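Local coordinates for PAN2-PAN3 deadenylation complex catalytic subunit pan2 (Neurospora crassa, PDB 4CZW), which probably acts as the catalytic subunit of the PAN deadenylase complex, shortening mRNA poly(A) tails by exonucleolytic cleavage to 5'-AMP in its exonuclease domain, at residues S412-D417 against L536-N541; Q69-A74 against L85-D90; L585-W590 against E632-K637; Y591-D596 against Y615-E620. All blocks are in the same frame, centred on the assembly; numbering follows the deposited sequence.

Contact 1: S412-D417 against L536-N541; sequences SVLFRD and LWVLVN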
# COMPACT_ATOMS: atom_id res chain seq x y z
N SER A 412 6.97 -8.38 -19.44
CA SER A 412 8.34 -8.69 -19.85
C SER A 412 9.14 -9.42 -18.77
O SER A 412 10.11 -10.11 -19.07
CB SER A 412 9.07 -7.41 -20.25
OG SER A 412 9.14 -6.50 -19.16
N VAL A 413 8.72 -9.27 -17.51
CA VAL A 413 9.43 -9.88 -16.39
C VAL A 413 9.28 -11.40 -16.42
O VAL A 413 10.12 -12.13 -15.88
CB VAL A 413 8.92 -9.32 -15.04
CG1 VAL A 413 7.47 -9.71 -14.80
CG2 VAL A 413 9.81 -9.77 -13.89
N LEU A 414 8.23 -11.88 -17.06
CA LEU A 414 7.96 -13.32 -17.13
C LEU A 414 8.84 -14.02 -18.15
O LEU A 414 9.09 -15.22 -18.04
CB LEU A 414 6.48 -13.56 -17.47
CG LEU A 414 5.43 -13.07 -16.48
CD1 LEU A 414 4.03 -13.33 -17.01
CD2 LEU A 414 5.63 -13.73 -15.12
N PHE A 415 9.32 -13.28 -19.15
CA PHE A 415 10.05 -13.87 -20.26
C PHE A 415 11.54 -13.55 -20.23
O PHE A 415 12.33 -14.15 -20.97
CB PHE A 415 9.45 -13.41 -21.59
CG PHE A 415 7.96 -13.56 -21.67
CD1 PHE A 415 7.39 -14.80 -21.92
CD2 PHE A 415 7.13 -12.47 -21.50
CE1 PHE A 415 6.02 -14.94 -22.00
CE2 PHE A 415 5.75 -12.60 -21.58
CZ PHE A 415 5.20 -13.84 -21.83
N ARG A 416 11.94 -12.61 -19.38
CA ARG A 416 13.33 -12.16 -19.33
C ARG A 416 14.24 -13.20 -18.68
O ARG A 416 13.88 -13.84 -17.69
CB ARG A 416 13.43 -10.83 -18.59
CG ARG A 416 14.84 -10.24 -18.57
CD ARG A 416 14.86 -8.84 -17.97
NE ARG A 416 14.10 -7.89 -18.78
CZ ARG A 416 12.87 -7.47 -18.48
NH1 ARG A 416 12.26 -7.92 -17.39
NH2 ARG A 416 12.25 -6.60 -19.27
N ASP A 417 15.44 -13.36 -19.25
CA ASP A 417 16.42 -14.30 -18.71
C ASP A 417 17.70 -13.58 -18.30
O ASP A 417 18.40 -13.00 -19.13
CB ASP A 417 16.74 -15.38 -19.75
CG ASP A 417 17.72 -16.42 -19.21
OD1 ASP A 417 17.77 -16.61 -17.98
OD2 ASP A 417 18.43 -17.05 -20.03
N LEU A 536 4.77 -13.01 -9.91
CA LEU A 536 3.53 -13.52 -9.33
C LEU A 536 2.41 -12.49 -9.40
O LEU A 536 1.26 -12.83 -9.65
CB LEU A 536 3.77 -13.95 -7.87
CG LEU A 536 4.88 -14.97 -7.65
CD1 LEU A 536 4.97 -15.37 -6.19
CD2 LEU A 536 4.66 -16.20 -8.53
N TRP A 537 2.76 -11.23 -9.17
CA TRP A 537 1.78 -10.14 -9.21
C TRP A 537 1.20 -9.97 -10.61
O TRP A 537 0.01 -9.72 -10.76
CB TRP A 537 2.41 -8.83 -8.73
CG TRP A 537 1.44 -7.69 -8.67
CD1 TRP A 537 0.52 -7.46 -7.70
CD2 TRP A 537 1.30 -6.63 -9.62
NE1 TRP A 537 -0.20 -6.32 -7.98
CE2 TRP A 537 0.26 -5.79 -9.16
CE3 TRP A 537 1.94 -6.31 -10.82
CZ2 TRP A 537 -0.14 -4.65 -9.85
CZ3 TRP A 537 1.54 -5.18 -11.51
CH2 TRP A 537 0.51 -4.36 -11.02
N VAL A 538 2.05 -10.10 -11.62
CA VAL A 538 1.62 -10.01 -13.01
C VAL A 538 0.68 -11.17 -13.34
O VAL A 538 -0.37 -10.97 -13.96
CB VAL A 538 2.82 -10.01 -13.98
CG1 VAL A 538 2.36 -10.29 -15.40
CG2 VAL A 538 3.56 -8.69 -13.91
N LEU A 539 1.05 -12.37 -12.91
CA LEU A 539 0.27 -13.57 -13.18
C LEU A 539 -1.13 -13.48 -12.57
O LEU A 539 -2.09 -14.00 -13.13
CB LEU A 539 0.99 -14.81 -12.65
CG LEU A 539 2.27 -15.20 -13.40
CD1 LEU A 539 2.99 -16.32 -12.67
CD2 LEU A 539 1.94 -15.61 -14.83
N VAL A 540 -1.24 -12.82 -11.42
CA VAL A 540 -2.53 -12.62 -10.77
C VAL A 540 -3.41 -11.69 -11.61
O VAL A 540 -4.58 -11.99 -11.86
CB VAL A 540 -2.38 -12.04 -9.35
CG1 VAL A 540 -3.74 -11.65 -8.79
CG2 VAL A 540 -1.69 -13.04 -8.44
N ASN A 541 -2.84 -10.58 -12.04
CA ASN A 541 -3.58 -9.59 -12.82
C ASN A 541 -3.83 -10.02 -14.26
O ASN A 541 -4.65 -9.42 -14.96
CB ASN A 541 -2.85 -8.24 -12.80
CG ASN A 541 -2.99 -7.53 -11.47
OD1 ASN A 541 -4.03 -6.94 -11.18
ND2 ASN A 541 -1.95 -7.58 -10.66
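Leu-414 sets CG beside its own backbone N (chi1 -63°) and extends CD1 from there (chi2 177°), which carries this methyl to Val-538 and Leu-539. The two valines and two leucines form a buried apolar seam between the short, weakly bonded helix 412-415 and helix 529-541 of the RNase H-like exonuclease domain. Leu-414 CD1 touches both Val-538 CG1 and Leu-539 CD2 at 3.8 Å, entering between two successive residues of the helix. Leu-414 CD2 adds a looser contact with Leu-539 CG at 4.1 Å. The side chain of Leu-539 starts off tangentially, and its CD2 tip does the reaching. Trading Leu-414 for an alanine removes all these methyl contacts and would probably open a gap between the helices, leaving Val-538 CG1 and Leu-539 CD2 without their mate. Alongside, Val-413 and Val-538 run antiparallel past one another, CG1 of Val-413 lying 4.1 Å from CG2 of Val-538. Val-413 also packs on Lys-534 and Lys-535, one turn earlier in helix 529-541. Near the end of that helix, Asn-541 folds back over the Trp-537 ring, its ND2 donating to Trp-537 O at 2.9 Å from the carbonyl face opposite Asn-541 N.

Contact 2: Q69-A74 against L85-D90; sequences QHAATA and LGYVFD. With ZN (zinc ion), chain B.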
# COMPACT_ATOMS: atom_id res chain seq x y z
N GLN A 69 -0.35 2.62 -12.15
CA GLN A 69 0.16 2.90 -13.49
C GLN A 69 1.67 2.68 -13.55
O GLN A 69 2.22 2.38 -14.60
CB GLN A 69 -0.19 4.32 -13.93
CG GLN A 69 -1.68 4.61 -14.04
CD GLN A 69 -2.35 3.86 -15.16
OE1 GLN A 69 -1.70 3.38 -16.09
NE2 GLN A 69 -3.67 3.75 -15.09
N HIS A 70 2.34 2.85 -12.41
CA HIS A 70 3.78 2.64 -12.34
C HIS A 70 4.13 1.18 -12.07
O HIS A 70 5.02 0.62 -12.70
CB HIS A 70 4.41 3.51 -11.25
CG HIS A 70 5.84 3.18 -10.97
ND1 HIS A 70 6.86 3.52 -11.82
CD2 HIS A 70 6.41 2.52 -9.94
CE1 HIS A 70 8.01 3.09 -11.33
NE2 HIS A 70 7.76 2.48 -10.18
N ALA A 71 3.42 0.57 -11.13
CA ALA A 71 3.67 -0.82 -10.75
C ALA A 71 3.44 -1.78 -11.92
O ALA A 71 4.04 -2.85 -11.98
CB ALA A 71 2.80 -1.21 -9.57
N ALA A 72 2.57 -1.37 -12.84
CA ALA A 72 2.23 -2.21 -13.98
C ALA A 72 3.28 -2.14 -15.09
O ALA A 72 3.15 -2.83 -16.11
CB ALA A 72 0.86 -1.81 -14.53
N THR A 73 4.30 -1.32 -14.90
CA THR A 73 5.37 -1.19 -15.89
C THR A 73 6.42 -2.28 -15.70
O THR A 73 6.24 -3.19 -14.90
CB THR A 73 6.05 0.19 -15.82
OG1 THR A 73 6.80 0.30 -14.60
CG2 THR A 73 5.02 1.31 -15.89
N ALA A 74 7.51 -2.17 -16.45
CA ALA A 74 8.58 -3.16 -16.39
C ALA A 74 9.62 -2.81 -15.33
O ALA A 74 10.72 -3.36 -15.33
CB ALA A 74 9.25 -3.29 -17.75
N LEU A 85 3.77 0.37 -3.17
CA LEU A 85 2.50 1.06 -2.94
C LEU A 85 1.41 0.49 -3.83
O LEU A 85 0.26 0.33 -3.41
CB LEU A 85 2.65 2.56 -3.17
CG LEU A 85 2.91 3.43 -1.94
CD1 LEU A 85 3.09 4.88 -2.34
CD2 LEU A 85 1.77 3.30 -0.94
N GLY A 86 1.77 0.19 -5.08
CA GLY A 86 0.83 -0.39 -6.02
C GLY A 86 0.38 -1.77 -5.58
O GLY A 86 -0.78 -2.13 -5.73
N TYR A 87 1.32 -2.53 -5.02
CA TYR A 87 1.02 -3.88 -4.53
C TYR A 87 0.03 -3.84 -3.37
O TYR A 87 -0.93 -4.60 -3.34
CB TYR A 87 2.31 -4.59 -4.10
CG TYR A 87 3.36 -4.70 -5.18
CD1 TYR A 87 3.01 -4.72 -6.52
CD2 TYR A 87 4.71 -4.79 -4.85
CE1 TYR A 87 3.97 -4.82 -7.51
CE2 TYR A 87 5.67 -4.89 -5.83
CZ TYR A 87 5.30 -4.90 -7.16
OH TYR A 87 6.26 -5.01 -8.14
N VAL A 88 0.28 -2.94 -2.42
CA VAL A 88 -0.58 -2.79 -1.26
C VAL A 88 -1.97 -2.30 -1.66
O VAL A 88 -2.98 -2.80 -1.18
CB VAL A 88 0.03 -1.82 -0.23
CG1 VAL A 88 -0.93 -1.61 0.94
CG2 VAL A 88 1.36 -2.35 0.27
N PHE A 89 -2.00 -1.31 -2.56
CA PHE A 89 -3.27 -0.78 -3.05
C PHE A 89 -4.06 -1.85 -3.79
O PHE A 89 -5.28 -1.90 -3.71
CB PHE A 89 -3.02 0.42 -3.98
CG PHE A 89 -2.50 1.64 -3.27
CD1 PHE A 89 -2.53 1.73 -1.89
CD2 PHE A 89 -1.99 2.71 -3.99
CE1 PHE A 89 -2.06 2.85 -1.24
CE2 PHE A 89 -1.52 3.83 -3.35
CZ PHE A 89 -1.55 3.91 -1.97
N ASP A 90 -3.34 -2.69 -4.52
CA ASP A 90 -3.96 -3.78 -5.28
C ASP A 90 -4.57 -4.80 -4.33
O ASP A 90 -5.65 -5.34 -4.60
CB ASP A 90 -2.93 -4.45 -6.19
CG ASP A 90 -3.57 -5.29 -7.27
OD1 ASP A 90 -4.72 -4.99 -7.65
OD2 ASP A 90 -2.91 -6.24 -7.75
ZN ZN B . 8.86 0.92 -9.47
O HOH W 1 5.83 -3.74 -10.26
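Ala-71 and Gly-86 bring two helices of the pseudo-USP domain together beside a zinc site of three cysteines and a histidine. The apolar part of the contact is small. Ala-71 CB rests on Gly-86 CA at 4.1 Å, and the same methyl meets the Tyr-87 ring obliquely, 4.3 Å from CE1. The CA atoms of Ala-71 and Gly-86 lie 5.5 Å apart, a closeness consistent with the missing side chain of the glycine, since a CB there would point toward Ala-71 and probably crowd its methyl.

The polar part passes through a water that donates to Ala-71 O at 2.6 Å and lies 2.5 Å from Tyr-87 OH, a bridge that links the phenol to the last turn of helix 61-71. On its way the Tyr-87 ring also meets those of Tyr-533 and Trp-537 from the exonuclease domain.

Metal coordination belongs to His-70. Its ring swings away from the backbone N (chi1 170°), and NE2 binds zinc at 2.0 Å. Cys-75 and the CxxC pair complete the site, Cys-80 just before helix 81-94 and Cys-83 in its first turn. Behind the histidine, Thr-73 fixes the chain as it leaves helix 61-71 toward Cys-75, whose N is bonded to Thr-73 OG1. His-70 O takes two bonds, from Thr-73 N at 3.0 Å and, in the carbonyl plane, from Thr-73 OG1 at 2.6 Å.

Contact 3: L585-W590 against E632-K637; sequences LAFLAW and EALYKK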
# COMPACT_ATOMS: atom_id res chain seq x y z
N LEU A 585 -0.75 -33.12 2.15
CA LEU A 585 -0.34 -33.33 0.76
C LEU A 585 0.28 -34.71 0.59
O LEU A 585 0.09 -35.37 -0.43
CB LEU A 585 0.66 -32.25 0.33
CG LEU A 585 1.25 -32.39 -1.07
CD1 LEU A 585 0.22 -32.06 -2.14
CD2 LEU A 585 2.50 -31.52 -1.23
N ALA A 586 1.02 -35.15 1.61
CA ALA A 586 1.70 -36.43 1.57
C ALA A 586 0.71 -37.59 1.59
O ALA A 586 0.89 -38.59 0.89
CB ALA A 586 2.67 -36.55 2.74
N PHE A 587 -0.34 -37.46 2.40
CA PHE A 587 -1.34 -38.51 2.51
C PHE A 587 -2.16 -38.64 1.23
O PHE A 587 -2.44 -39.74 0.78
CB PHE A 587 -2.27 -38.25 3.70
CG PHE A 587 -3.22 -39.38 3.99
CD1 PHE A 587 -2.83 -40.43 4.81
CD2 PHE A 587 -4.49 -39.39 3.45
CE1 PHE A 587 -3.70 -41.47 5.08
CE2 PHE A 587 -5.36 -40.42 3.71
CZ PHE A 587 -4.97 -41.46 4.53
N LEU A 588 -2.53 -37.50 0.66
CA LEU A 588 -3.28 -37.48 -0.59
C LEU A 588 -2.46 -38.09 -1.73
O LEU A 588 -2.99 -38.79 -2.59
CB LEU A 588 -3.71 -36.06 -0.95
CG LEU A 588 -4.80 -35.42 -0.08
CD1 LEU A 588 -5.07 -33.99 -0.52
CD2 LEU A 588 -6.07 -36.25 -0.14
N ALA A 589 -1.16 -37.81 -1.73
CA ALA A 589 -0.26 -38.36 -2.74
C ALA A 589 -0.07 -39.86 -2.54
O ALA A 589 0.10 -40.60 -3.50
CB ALA A 589 1.08 -37.64 -2.71
N TRP A 590 -0.10 -40.29 -1.29
CA TRP A 590 0.10 -41.70 -0.96
C TRP A 590 -1.13 -42.54 -1.24
O TRP A 590 -1.02 -43.70 -1.64
CB TRP A 590 0.51 -41.84 0.51
CG TRP A 590 0.60 -43.27 0.98
CD1 TRP A 590 1.57 -44.17 0.66
CD2 TRP A 590 -0.30 -43.94 1.86
NE1 TRP A 590 1.33 -45.37 1.28
CE2 TRP A 590 0.18 -45.26 2.03
CE3 TRP A 590 -1.47 -43.57 2.53
CZ2 TRP A 590 -0.46 -46.20 2.83
CZ3 TRP A 590 -2.11 -44.50 3.33
CH2 TRP A 590 -1.60 -45.80 3.47
N GLU A 632 -15.31 -40.43 0.82
CA GLU A 632 -15.73 -41.20 1.98
C GLU A 632 -14.61 -42.12 2.46
O GLU A 632 -14.40 -42.28 3.66
CB GLU A 632 -16.98 -42.03 1.66
CG GLU A 632 -18.25 -41.21 1.51
CD GLU A 632 -18.71 -40.58 2.81
OE1 GLU A 632 -18.37 -41.12 3.89
OE2 GLU A 632 -19.42 -39.56 2.76
N ALA A 633 -13.90 -42.71 1.51
CA ALA A 633 -12.81 -43.63 1.82
C ALA A 633 -11.65 -42.90 2.49
O ALA A 633 -10.97 -43.47 3.34
CB ALA A 633 -12.34 -44.33 0.55
N LEU A 634 -11.43 -41.65 2.10
CA LEU A 634 -10.40 -40.82 2.70
C LEU A 634 -10.65 -40.60 4.18
O LEU A 634 -9.71 -40.45 4.97
CB LEU A 634 -10.31 -39.47 1.98
CG LEU A 634 -9.35 -39.36 0.79
CD1 LEU A 634 -9.59 -38.07 0.03
CD2 LEU A 634 -7.91 -39.44 1.27
N TYR A 635 -11.92 -40.57 4.57
CA TYR A 635 -12.28 -40.35 5.96
C TYR A 635 -12.88 -41.61 6.59
O TYR A 635 -14.09 -41.76 6.67
CB TYR A 635 -13.26 -39.18 6.07
CG TYR A 635 -12.68 -37.84 5.67
CD1 TYR A 635 -12.70 -37.42 4.34
CD2 TYR A 635 -12.11 -36.98 6.61
CE1 TYR A 635 -12.17 -36.20 3.96
CE2 TYR A 635 -11.58 -35.76 6.24
CZ TYR A 635 -11.61 -35.37 4.92
OH TYR A 635 -11.09 -34.16 4.54
N LYS A 636 -12.00 -42.51 7.03
CA LYS A 636 -12.42 -43.72 7.72
C LYS A 636 -11.59 -43.96 8.98
O LYS A 636 -12.13 -44.33 10.03
CB LYS A 636 -12.31 -44.94 6.80
CG LYS A 636 -13.32 -44.94 5.67
CD LYS A 636 -14.74 -44.95 6.21
CE LYS A 636 -15.76 -44.94 5.09
NZ LYS A 636 -17.15 -44.94 5.63
N LYS A 637 -10.29 -43.75 8.88
CA LYS A 637 -9.41 -43.92 10.03
C LYS A 637 -8.63 -42.64 10.33
O LYS A 637 -8.78 -41.64 9.63
CB LYS A 637 -8.45 -45.09 9.80
CG LYS A 637 -9.16 -46.40 9.46
CD LYS A 637 -8.18 -47.48 9.04
CE LYS A 637 -8.89 -48.78 8.67
NZ LYS A 637 -7.90 -49.78 8.17
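Leu-634 pushes one methyl, CD2, into the angle between Phe-587 and Leu-588, successive residues of helix 585-592. Phe-587 presents its ring edge: Leu-634 CD2 lies near the ring plane, 3.7 Å from CE2 and 4.1 Å from CD2 of the phenylalanine, so no face is stacked on the leucine. The two side chains run past each other in opposite directions. The ring is delivered there because Phe-587 places CG across from its backbone N (chi1 -173°), swinging the phenyl out toward helix 627-634.

Leu-588 meets the same residue quite differently, the two leucines crossing at about a right angle. Leu-588 CD2 sits 3.9 Å from Leu-634 CD2 and 4.0 Å from Leu-634 CD1, spanning both branches. Leu-588 and Leu-634 are buried, whereas Phe-587 is partly exposed and closes the outer side. No hydrogen bond crosses between the segments, and the join is plain apolar packing of the exonuclease domain's C-terminal helices.

Leu-588 also packs on Leu-614 of helix 604-623, and Leu-634 on Tyr-591 one turn further along helix 585-592. Tyr-635, just beyond helix 627-634, bonds through OH to Phe-574 O, tying this last modelled helix to the loop after helix 570-573.

Contact 4: Y591-D596 against Y615-E620; sequences YLLKED and YRKYEE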
# COMPACT_ATOMS: atom_id res chain seq x y z
N TYR A 591 -2.31 -41.96 -1.05
CA TYR A 591 -3.56 -42.70 -1.17
C TYR A 591 -4.15 -42.64 -2.57
O TYR A 591 -4.80 -43.58 -3.02
CB TYR A 591 -4.58 -42.18 -0.15
CG TYR A 591 -5.83 -43.02 -0.06
CD1 TYR A 591 -5.84 -44.20 0.66
CD2 TYR A 591 -7.01 -42.61 -0.68
CE1 TYR A 591 -6.98 -44.98 0.75
CE2 TYR A 591 -8.16 -43.38 -0.59
CZ TYR A 591 -8.14 -44.56 0.12
OH TYR A 591 -9.28 -45.32 0.21
N LEU A 592 -3.92 -41.53 -3.27
CA LEU A 592 -4.52 -41.33 -4.58
C LEU A 592 -3.52 -41.55 -5.72
O LEU A 592 -3.91 -41.89 -6.84
CB LEU A 592 -5.11 -39.92 -4.69
CG LEU A 592 -6.16 -39.54 -3.64
CD1 LEU A 592 -6.65 -38.12 -3.86
CD2 LEU A 592 -7.33 -40.52 -3.67
N LEU A 593 -2.24 -41.37 -5.43
CA LEU A 593 -1.21 -41.51 -6.45
C LEU A 593 -0.26 -42.67 -6.15
O LEU A 593 0.58 -43.02 -6.98
CB LEU A 593 -0.40 -40.21 -6.59
CG LEU A 593 -1.17 -38.94 -6.96
CD1 LEU A 593 -0.26 -37.73 -6.89
CD2 LEU A 593 -1.78 -39.07 -8.35
N LYS A 594 -0.41 -43.26 -4.97
CA LYS A 594 0.48 -44.31 -4.49
C LYS A 594 1.94 -43.87 -4.54
O LYS A 594 2.81 -44.62 -5.00
CB LYS A 594 0.30 -45.60 -5.30
CG LYS A 594 -0.91 -46.43 -4.91
CD LYS A 594 -1.96 -46.44 -6.01
CE LYS A 594 -3.05 -47.46 -5.73
NZ LYS A 594 -4.12 -47.43 -6.76
N GLU A 595 2.21 -42.66 -4.06
CA GLU A 595 3.56 -42.11 -4.07
C GLU A 595 4.04 -41.71 -2.68
O GLU A 595 3.25 -41.26 -1.85
CB GLU A 595 3.64 -40.90 -5.01
CG GLU A 595 3.32 -41.20 -6.46
CD GLU A 595 3.49 -39.98 -7.35
OE1 GLU A 595 4.09 -38.99 -6.89
OE2 GLU A 595 3.03 -40.02 -8.51
N ASP A 596 5.33 -41.89 -2.43
CA ASP A 596 5.95 -41.40 -1.21
C ASP A 596 6.75 -40.14 -1.53
O ASP A 596 7.84 -40.22 -2.09
CB ASP A 596 6.83 -42.47 -0.57
CG ASP A 596 7.33 -42.07 0.80
OD1 ASP A 596 6.77 -41.12 1.39
OD2 ASP A 596 8.28 -42.72 1.30
N TYR A 615 -5.10 -32.79 -8.51
CA TYR A 615 -6.24 -32.12 -9.11
C TYR A 615 -6.73 -32.86 -10.34
O TYR A 615 -7.93 -32.90 -10.61
CB TYR A 615 -5.89 -30.67 -9.47
CG TYR A 615 -7.01 -29.97 -10.21
CD1 TYR A 615 -8.14 -29.54 -9.53
CD2 TYR A 615 -6.93 -29.74 -11.58
CE1 TYR A 615 -9.17 -28.90 -10.20
CE2 TYR A 615 -7.96 -29.10 -12.25
CZ TYR A 615 -9.07 -28.68 -11.56
OH TYR A 615 -10.10 -28.04 -12.22
N ARG A 616 -5.80 -33.44 -11.09
CA ARG A 616 -6.16 -34.20 -12.28
C ARG A 616 -6.93 -35.47 -11.90
O ARG A 616 -7.86 -35.87 -12.59
CB ARG A 616 -4.92 -34.56 -13.10
CG ARG A 616 -4.22 -33.36 -13.72
CD ARG A 616 -5.21 -32.48 -14.47
NE ARG A 616 -4.57 -31.33 -15.09
CZ ARG A 616 -5.23 -30.32 -15.65
NH1 ARG A 616 -6.56 -30.32 -15.67
NH2 ARG A 616 -4.57 -29.31 -16.20
N LYS A 617 -6.53 -36.08 -10.79
CA LYS A 617 -7.26 -37.22 -10.24
C LYS A 617 -8.66 -36.80 -9.82
O LYS A 617 -9.62 -37.55 -10.00
CB LYS A 617 -6.51 -37.83 -9.05
CG LYS A 617 -5.31 -38.67 -9.44
CD LYS A 617 -5.74 -39.88 -10.26
CE LYS A 617 -4.55 -40.74 -10.64
NZ LYS A 617 -4.96 -41.90 -11.48
N TYR A 618 -8.76 -35.60 -9.26
CA TYR A 618 -10.04 -35.05 -8.84
C TYR A 618 -10.98 -34.86 -10.02
O TYR A 618 -12.18 -35.13 -9.92
CB TYR A 618 -9.84 -33.73 -8.10
CG TYR A 618 -11.11 -32.93 -7.89
CD1 TYR A 618 -12.10 -33.39 -7.03
CD2 TYR A 618 -11.31 -31.73 -8.55
CE1 TYR A 618 -13.26 -32.66 -6.83
CE2 TYR A 618 -12.47 -31.00 -8.36
CZ TYR A 618 -13.44 -31.47 -7.50
OH TYR A 618 -14.59 -30.75 -7.31
N GLU A 619 -10.43 -34.41 -11.14
CA GLU A 619 -11.22 -34.24 -12.36
C GLU A 619 -11.73 -35.58 -12.87
O GLU A 619 -12.85 -35.67 -13.37
CB GLU A 619 -10.39 -33.54 -13.44
CG GLU A 619 -10.12 -32.07 -13.17
CD GLU A 619 -9.53 -31.35 -14.37
OE1 GLU A 619 -8.73 -31.97 -15.10
OE2 GLU A 619 -9.87 -30.17 -14.58
N GLU A 620 -10.90 -36.61 -12.75
CA GLU A 620 -11.28 -37.95 -13.17
C GLU A 620 -12.39 -38.51 -12.29
O GLU A 620 -13.33 -39.13 -12.78
CB GLU A 620 -10.07 -38.89 -13.14
CG GLU A 620 -8.95 -38.49 -14.10
CD GLU A 620 -7.74 -39.38 -13.98
OE1 GLU A 620 -7.84 -40.44 -13.31
OE2 GLU A 620 -6.68 -39.04 -14.55
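Lys-617 lays its aliphatic chain against Leu-593, packing helix 604-623 of the RNase H-like exonuclease domain on the turn that follows helix 585-592. Two residues before it, the Tyr-615 ring has Glu-619 CG 3.7 Å above one face, toward its rim. Arg-616 then forms a salt bridge one turn on, its NH1 2.8 Å from Glu-619 OE1; the oxygen lies in the guanidinium plane but is met from above the carboxylate plane. Its NE pairs with Glu-487, so this guanidinium serves two carboxylates.

Lys-617 makes the crossing itself. Chi1 (-77°) sets its CG beside the backbone N, 3.7 Å from Leu-593 CD2, and a bend at chi2 (-63°) turns the rest of the chain so that CE comes back to 4.0 Å from the same methyl. CE also comes 4.0 Å from Leu-592 O. Leu-592 itself points toward helix 604-623 and packs on Leu-614 and Phe-621. Past Leu-593 the chain turns at Lys-594, which takes positive phi (54°). Tyr-618 turns its ring away from this turn to meet Phe-627 edge-to-face. The ammonium end of Lys-617 has a long salt bridge within its own helix, NZ lying 3.7 Å from Glu-620 OE1.

From the N terminus, contact 2 closes first, drawing helices 61-71 and 81-94 of the pseudo-USP domain together across a short loop that carries two of the three zinc cysteines. Contact 1 follows, closing a 118-residue loop from helix 412-415 to exonuclease helix 529-541. The two touch: Trp-537 NE1 makes a weak hydrogen bond to Asp-90 OD2, so zinc-site helices and exonuclease meet directly. Farther along, contact 3 closes a 41-residue loop, and contact 4, closing 18 residues, falls wholly within it. They share helix 585-592, joining it to helices 627-634 and 604-623, and a probable backbone hydrogen bond from Glu-595 N to Ala-589 O connects them. Contacts 1 and 4 stay about 15 Å apart (nearest atoms).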